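Side-chain contacts in putative modification methylase (Thermus thermophilus, PDB 2ZIG), which probably methylates cytosine at N4 in DNA, using S-adenosylmethionine as the methyl donor: residues Ala71-Leu76 with Gln120-Lys125; Arg78-Val83 with Leu93-Gly98. All blocks are in the same frame, centred on the assembly; numbering follows the deposited sequence.

Both contacts use helix 66-86, at different points along its length. Contact 2 packs its later part, 78-83, on strand 91-97 of the central sheet. Contact 1 joins its earlier part, 71-76, to helix 115-125, the next helix after that strand. Contact 2 lies nested along the chain inside the loop that contact 1 closes. Their centres are 9 Å apart, and Cys123 packs on Trp80 between them. Contact 2 is core: its four touching residues are buried and apolar. Contact 1 is partly buried and nearer the surface, about 15 Å from the chain centre. There a salt bridge is joined by the packing of a leucine on the face of an arginine guanidinium, and Asp74 is exposed.

Contact 1: residues Ala71-Leu76 with Gln120-Lys125; sequences AFLDEL and QVRCRK
Arg122 reaches from helix 115-125 across to helix 66-86, where it meets Leu73 and Asp74. Its CB already points toward the other helix. From CG to NE the chain runs extended, which carries the guanidinium over to the neighbour. CD passes Leu73 CB at 3.9 Å. NE then sits 3.4 Å from Leu73 CD1. Leu73 CB lies over the centre of one guanidinium face, 3.4 Å above its plane. The side chains of Leu73 and Arg122 cross at about a right angle. The helices pack on the same side of the central sheet of this Rossmann-like methyltransferase fold, and Leu73 also touches Leu115, Asp118 and Ile119 of helix 115-125. Beyond CZ the contact turns polar. NH1 donates a hydrogen bond of 2.8 Å to Asp74 OD2 as part of a salt bridge. The N-H...O angle is 146°, and the oxygen is somewhat tilted from the guanidinium plane. The carboxylate and guanidinium planes are 65° apart, so the two groups do not lie flat in a common plane. NH1 has a second salt-bridge partner in Asp77, one turn further along helix 66-86. NH2 makes a weak, long ion pair with Glu70.

Contact 2: residues Arg78-Val83 with Leu93-Gly98; sequences RVWREV and LVIVVG
Trp80 on helix 66-86 faces Leu93 and Ile95 of strand 91-97, and Val83 adds to the contact one turn on. The helix segment 78-83 and strand 93-97 run roughly antiparallel, at 148°, with axes 10.8 Å apart. Helix 66-86 belongs to a beta-alpha-beta crossover between strands 41-46 and 91-97, parallel neighbours in the sheet.

One interaction is of the CH-pi kind. Ile95 CD1 stands over one face of the indole, 3.7 Å from the centroid of the six-membered ring and 14° off its normal. Ile95 CG1 is anti to the carbonyl carbon (chi1 -52°), and the extended chi2 then carries CD1 out to the ring.

The rest is apolar packing. Leu93 meets the benzo part of the indole with both methyls: CD2 is 3.8 Å from Trp80 CE3, and CD1 is 3.9 Å from Trp80 CZ3. The Leu93 and Trp80 side chains cross at about a right angle. Leu93 CB also touches Val83 CG1 at 3.9 Å. Ile119 and Cys123 of helix 115-125 also pack on Trp80, and Phe128 touches Leu93.

No hydrogen bond joins the two segments. Strand 91-97 spends its backbone bonds on its sheet neighbours instead, for example Leu93 with Gln173 and Ile95 with Leu171. The helix is therefore held to the strand by the burial of apolar groups and their close fit, not by directional polar bonds.

Contact 1: residues Ala71-Leu76 with Gln120-Lys125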
loop_
_atom_site.group_PDB
_atom_site.type_symbol
_atom_site.label_atom_id
_atom_site.label_comp_id
_atom_site.label_asym_id
_atom_site.label_seq_id
_atom_site.Cartn_x
_atom_site.Cartn_y
_atom_site.Cartn_z
ATOM N N ALA B 71 13.607 1.413 -14.902
ATOM C CA ALA B 71 13.276 1.464 -16.321
ATOM C C ALA B 71 11.863 0.912 -16.549
ATOM O O ALA B 71 11.110 1.426 -17.375
ATOM C CB ALA B 71 14.294 0.666 -17.121
ATOM N N PHE B 72 11.512 -0.137 -15.814
ATOM C CA PHE B 72 10.189 -0.737 -15.924
ATOM C C PHE B 72 9.158 0.295 -15.474
ATOM O O PHE B 72 8.175 0.547 -16.164
ATOM C CB PHE B 72 10.104 -1.990 -15.045
ATOM C CG PHE B 72 8.761 -2.666 -15.079
ATOM C CD1 PHE B 72 8.208 -3.089 -16.285
ATOM C CD2 PHE B 72 8.047 -2.875 -13.905
ATOM C CE1 PHE B 72 6.955 -3.710 -16.320
ATOM C CE2 PHE B 72 6.791 -3.497 -13.929
ATOM C CZ PHE B 72 6.246 -3.914 -15.138
ATOM N N LEU B 73 9.393 0.900 -14.316
ATOM C CA LEU B 73 8.487 1.917 -13.796
ATOM C C LEU B 73 8.287 3.031 -14.817
ATOM O O LEU B 73 7.166 3.491 -15.041
ATOM C CB LEU B 73 9.043 2.503 -12.500
ATOM C CG LEU B 73 8.956 1.580 -11.286
ATOM C CD1 LEU B 73 9.645 2.223 -10.097
ATOM C CD2 LEU B 73 7.487 1.308 -10.978
ATOM N N ASP B 74 9.384 3.453 -15.439
ATOM C CA ASP B 74 9.347 4.511 -16.440
ATOM C C ASP B 74 8.502 4.095 -17.637
ATOM O O ASP B 74 7.823 4.922 -18.243
ATOM C CB ASP B 74 10.774 4.861 -16.883
ATOM C CG ASP B 74 11.525 5.677 -15.839
ATOM O OD1 ASP B 74 12.773 5.716 -15.894
ATOM O OD2 ASP B 74 10.867 6.292 -14.967
ATOM N N GLU B 75 8.538 2.811 -17.976
ATOM C CA GLU B 75 7.745 2.319 -19.097
ATOM C C GLU B 75 6.268 2.460 -18.744
ATOM O O GLU B 75 5.469 2.958 -19.544
ATOM C CB GLU B 75 8.066 0.853 -19.380
ATOM C CG GLU B 75 9.483 0.603 -19.854
ATOM C CD GLU B 75 9.779 -0.878 -20.035
ATOM O OE1 GLU B 75 8.992 -1.558 -20.733
ATOM O OE2 GLU B 75 10.797 -1.361 -19.487
ATOM N N LEU B 76 5.915 2.022 -17.540
ATOM C CA LEU B 76 4.541 2.104 -17.073
ATOM C C LEU B 76 4.059 3.549 -17.077
ATOM O O LEU B 76 2.925 3.829 -17.458
ATOM C CB LEU B 76 4.419 1.543 -15.651
ATOM C CG LEU B 76 4.859 0.104 -15.372
ATOM C CD1 LEU B 76 4.581 -0.205 -13.907
ATOM C CD2 LEU B 76 4.113 -0.878 -16.265
ATOM N N GLN B 120 1.837 4.203 -7.071
ATOM C CA GLN B 120 1.030 5.267 -6.461
ATOM C C GLN B 120 1.735 6.611 -6.510
ATOM O O GLN B 120 1.149 7.614 -6.905
ATOM C CB GLN B 120 0.697 4.953 -4.994
ATOM C CG GLN B 120 -0.506 4.063 -4.797
ATOM C CD GLN B 120 -0.883 3.915 -3.337
ATOM O OE1 GLN B 120 -1.887 4.462 -2.883
ATOM N NE2 GLN B 120 -0.080 3.180 -2.595
ATOM N N VAL B 121 2.994 6.625 -6.094
ATOM C CA VAL B 121 3.776 7.852 -6.074
ATOM C C VAL B 121 3.908 8.462 -7.472
ATOM O O VAL B 121 3.550 9.617 -7.693
ATOM C CB VAL B 121 5.170 7.573 -5.475
ATOM C CG1 VAL B 121 6.070 8.795 -5.612
ATOM C CG2 VAL B 121 5.016 7.192 -4.005
ATOM N N ARG B 122 4.399 7.677 -8.420
ATOM C CA ARG B 122 4.576 8.166 -9.777
ATOM C C ARG B 122 3.284 8.664 -10.424
ATOM O O ARG B 122 3.322 9.566 -11.262
ATOM C CB ARG B 122 5.226 7.080 -10.629
ATOM C CG ARG B 122 6.678 6.829 -10.259
ATOM C CD ARG B 122 7.189 5.547 -10.876
ATOM N NE ARG B 122 8.637 5.399 -10.735
ATOM C CZ ARG B 122 9.525 5.829 -11.629
ATOM N NH1 ARG B 122 9.116 6.435 -12.737
ATOM N NH2 ARG B 122 10.821 5.644 -11.420
ATOM N N CYS B 123 2.144 8.096 -10.039
ATOM C CA CYS B 123 0.874 8.523 -10.609
ATOM C C CYS B 123 0.529 9.942 -10.177
ATOM O O CYS B 123 -0.115 10.678 -10.919
ATOM C CB CYS B 123 -0.259 7.563 -10.223
ATOM S SG CYS B 123 -0.380 6.084 -11.285
ATOM N N ARG B 124 0.958 10.332 -8.982
ATOM C CA ARG B 124 0.697 11.685 -8.511
ATOM C C ARG B 124 1.446 12.663 -9.410
ATOM O O ARG B 124 0.887 13.666 -9.852
ATOM C CB ARG B 124 1.183 11.859 -7.081
ATOM C CG ARG B 124 1.008 13.273 -6.547
ATOM C CD ARG B 124 1.924 13.495 -5.367
ATOM N NE ARG B 124 1.802 12.375 -4.447
ATOM C CZ ARG B 124 2.790 11.902 -3.699
ATOM N NH1 ARG B 124 4.000 12.445 -3.743
ATOM N NH2 ARG B 124 2.564 10.858 -2.925
ATOM N N LYS B 125 2.710 12.351 -9.686
ATOM C CA LYS B 125 3.547 13.196 -10.536
ATOM C C LYS B 125 2.880 13.396 -11.886
ATOM O O LYS B 125 3.186 14.350 -12.598
ATOM C CB LYS B 125 4.918 12.553 -10.764
ATOM C CG LYS B 125 5.544 11.913 -9.537
ATOM C CD LYS B 125 5.880 12.931 -8.471
ATOM C CE LYS B 125 6.626 12.272 -7.319
ATOM N NZ LYS B 125 7.856 11.569 -7.797
#

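Contact 2: residues Arg78-Val83 with Leu93-Gly98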
loop_
_atom_site.group_PDB
_atom_site.type_symbol
_atom_site.label_atom_id
_atom_site.label_comp_id
_atom_site.label_asym_id
_atom_site.label_seq_id
_atom_site.Cartn_x
_atom_site.Cartn_y
_atom_site.Cartn_z
ATOM N N ARG B 78 4.720 5.991 -19.036
ATOM C CA ARG B 78 4.336 6.473 -20.355
ATOM C C ARG B 78 2.932 5.986 -20.703
ATOM O O ARG B 78 2.216 6.613 -21.494
ATOM C CB ARG B 78 5.337 6.002 -21.404
ATOM C CG ARG B 78 6.671 6.735 -21.357
ATOM C CD ARG B 78 7.557 6.292 -22.513
ATOM N NE ARG B 78 7.758 4.846 -22.491
ATOM C CZ ARG B 78 8.372 4.157 -23.448
ATOM N NH1 ARG B 78 8.852 4.781 -24.517
ATOM N NH2 ARG B 78 8.500 2.838 -23.335
ATOM N N VAL B 79 2.546 4.861 -20.108
ATOM C CA VAL B 79 1.217 4.303 -20.325
ATOM C C VAL B 79 0.212 5.075 -19.467
ATOM O O VAL B 79 -0.854 5.465 -19.944
ATOM C CB VAL B 79 1.173 2.814 -19.937
ATOM C CG1 VAL B 79 -0.244 2.275 -20.076
ATOM C CG2 VAL B 79 2.136 2.028 -20.814
ATOM N N TRP B 80 0.562 5.304 -18.204
ATOM C CA TRP B 80 -0.317 6.032 -17.288
ATOM C C TRP B 80 -0.578 7.441 -17.845
ATOM O O TRP B 80 -1.663 8.004 -17.652
ATOM C CB TRP B 80 0.314 6.134 -15.884
ATOM C CG TRP B 80 0.776 4.828 -15.253
ATOM C CD1 TRP B 80 1.855 4.666 -14.430
ATOM C CD2 TRP B 80 0.174 3.525 -15.379
ATOM N NE1 TRP B 80 1.967 3.353 -14.043
ATOM C CE2 TRP B 80 0.950 2.632 -14.608
ATOM C CE3 TRP B 80 -0.942 3.028 -16.069
ATOM C CZ2 TRP B 80 0.646 1.263 -14.508
ATOM C CZ3 TRP B 80 -1.244 1.672 -15.970
ATOM C CH2 TRP B 80 -0.450 0.805 -15.193
ATOM N N ARG B 81 0.416 8.009 -18.531
ATOM C CA ARG B 81 0.273 9.351 -19.121
ATOM C C ARG B 81 -0.839 9.372 -20.155
ATOM O O ARG B 81 -1.669 10.273 -20.157
ATOM C CB ARG B 81 1.564 9.814 -19.794
ATOM C CG ARG B 81 2.581 10.419 -18.858
ATOM C CD ARG B 81 3.542 11.333 -19.611
ATOM N NE ARG B 81 4.590 11.843 -18.731
ATOM C CZ ARG B 81 5.530 11.086 -18.173
ATOM N NH1 ARG B 81 5.559 9.779 -18.410
ATOM N NH2 ARG B 81 6.430 11.633 -17.364
ATOM N N GLU B 82 -0.841 8.389 -21.047
ATOM C CA GLU B 82 -1.884 8.309 -22.062
ATOM C C GLU B 82 -3.231 8.037 -21.399
ATOM O O GLU B 82 -4.249 8.607 -21.794
ATOM C CB GLU B 82 -1.580 7.197 -23.076
ATOM C CG GLU B 82 -0.478 7.536 -24.065
ATOM C CD GLU B 82 -0.705 8.875 -24.741
ATOM O OE1 GLU B 82 -1.809 9.101 -25.269
ATOM O OE2 GLU B 82 0.225 9.705 -24.743
ATOM N N VAL B 83 -3.237 7.158 -20.399
ATOM C CA VAL B 83 -4.472 6.841 -19.693
ATOM C C VAL B 83 -5.065 8.122 -19.118
ATOM O O VAL B 83 -6.263 8.360 -19.223
ATOM C CB VAL B 83 -4.234 5.845 -18.526
ATOM C CG1 VAL B 83 -5.473 5.806 -17.604
ATOM C CG2 VAL B 83 -3.948 4.454 -19.086
ATOM N N LEU B 93 -8.245 5.267 -13.065
ATOM C CA LEU B 93 -7.354 4.203 -13.480
ATOM C C LEU B 93 -7.216 3.281 -12.261
ATOM O O LEU B 93 -6.734 3.697 -11.206
ATOM C CB LEU B 93 -5.998 4.787 -13.880
ATOM C CG LEU B 93 -4.759 3.892 -13.846
ATOM C CD1 LEU B 93 -4.787 2.867 -14.970
ATOM C CD2 LEU B 93 -3.534 4.771 -13.962
ATOM N N VAL B 94 -7.672 2.043 -12.404
ATOM C CA VAL B 94 -7.603 1.063 -11.319
ATOM C C VAL B 94 -6.487 0.092 -11.677
ATOM O O VAL B 94 -6.499 -0.499 -12.756
ATOM C CB VAL B 94 -8.931 0.279 -11.183
ATOM C CG1 VAL B 94 -8.875 -0.652 -9.978
ATOM C CG2 VAL B 94 -10.086 1.242 -11.027
ATOM N N ILE B 95 -5.522 -0.073 -10.779
ATOM C CA ILE B 95 -4.392 -0.958 -11.038
ATOM C C ILE B 95 -4.250 -2.063 -9.987
ATOM O O ILE B 95 -4.026 -1.791 -8.805
ATOM C CB ILE B 95 -3.080 -0.144 -11.098
ATOM C CG1 ILE B 95 -3.238 1.019 -12.090
ATOM C CG2 ILE B 95 -1.942 -1.033 -11.537
ATOM C CD1 ILE B 95 -2.079 2.004 -12.096
ATOM N N VAL B 96 -4.396 -3.309 -10.426
ATOM C CA VAL B 96 -4.276 -4.457 -9.531
ATOM C C VAL B 96 -2.807 -4.854 -9.551
ATOM O O VAL B 96 -2.304 -5.367 -10.552
ATOM C CB VAL B 96 -5.155 -5.619 -10.016
ATOM C CG1 VAL B 96 -5.032 -6.802 -9.061
ATOM C CG2 VAL B 96 -6.610 -5.146 -10.122
ATOM N N VAL B 97 -2.125 -4.596 -8.436
ATOM C CA VAL B 97 -0.692 -4.861 -8.317
ATOM C C VAL B 97 -0.307 -5.639 -7.073
ATOM O O VAL B 97 -0.726 -5.294 -5.976
ATOM C CB VAL B 97 0.136 -3.552 -8.204
ATOM C CG1 VAL B 97 1.495 -3.764 -8.803
ATOM C CG2 VAL B 97 -0.591 -2.398 -8.824
ATOM N N GLY B 98 0.520 -6.664 -7.255
ATOM C CA GLY B 98 1.016 -7.432 -6.130
ATOM C C GLY B 98 2.486 -7.053 -6.029
ATOM O O GLY B 98 3.151 -6.931 -7.062
#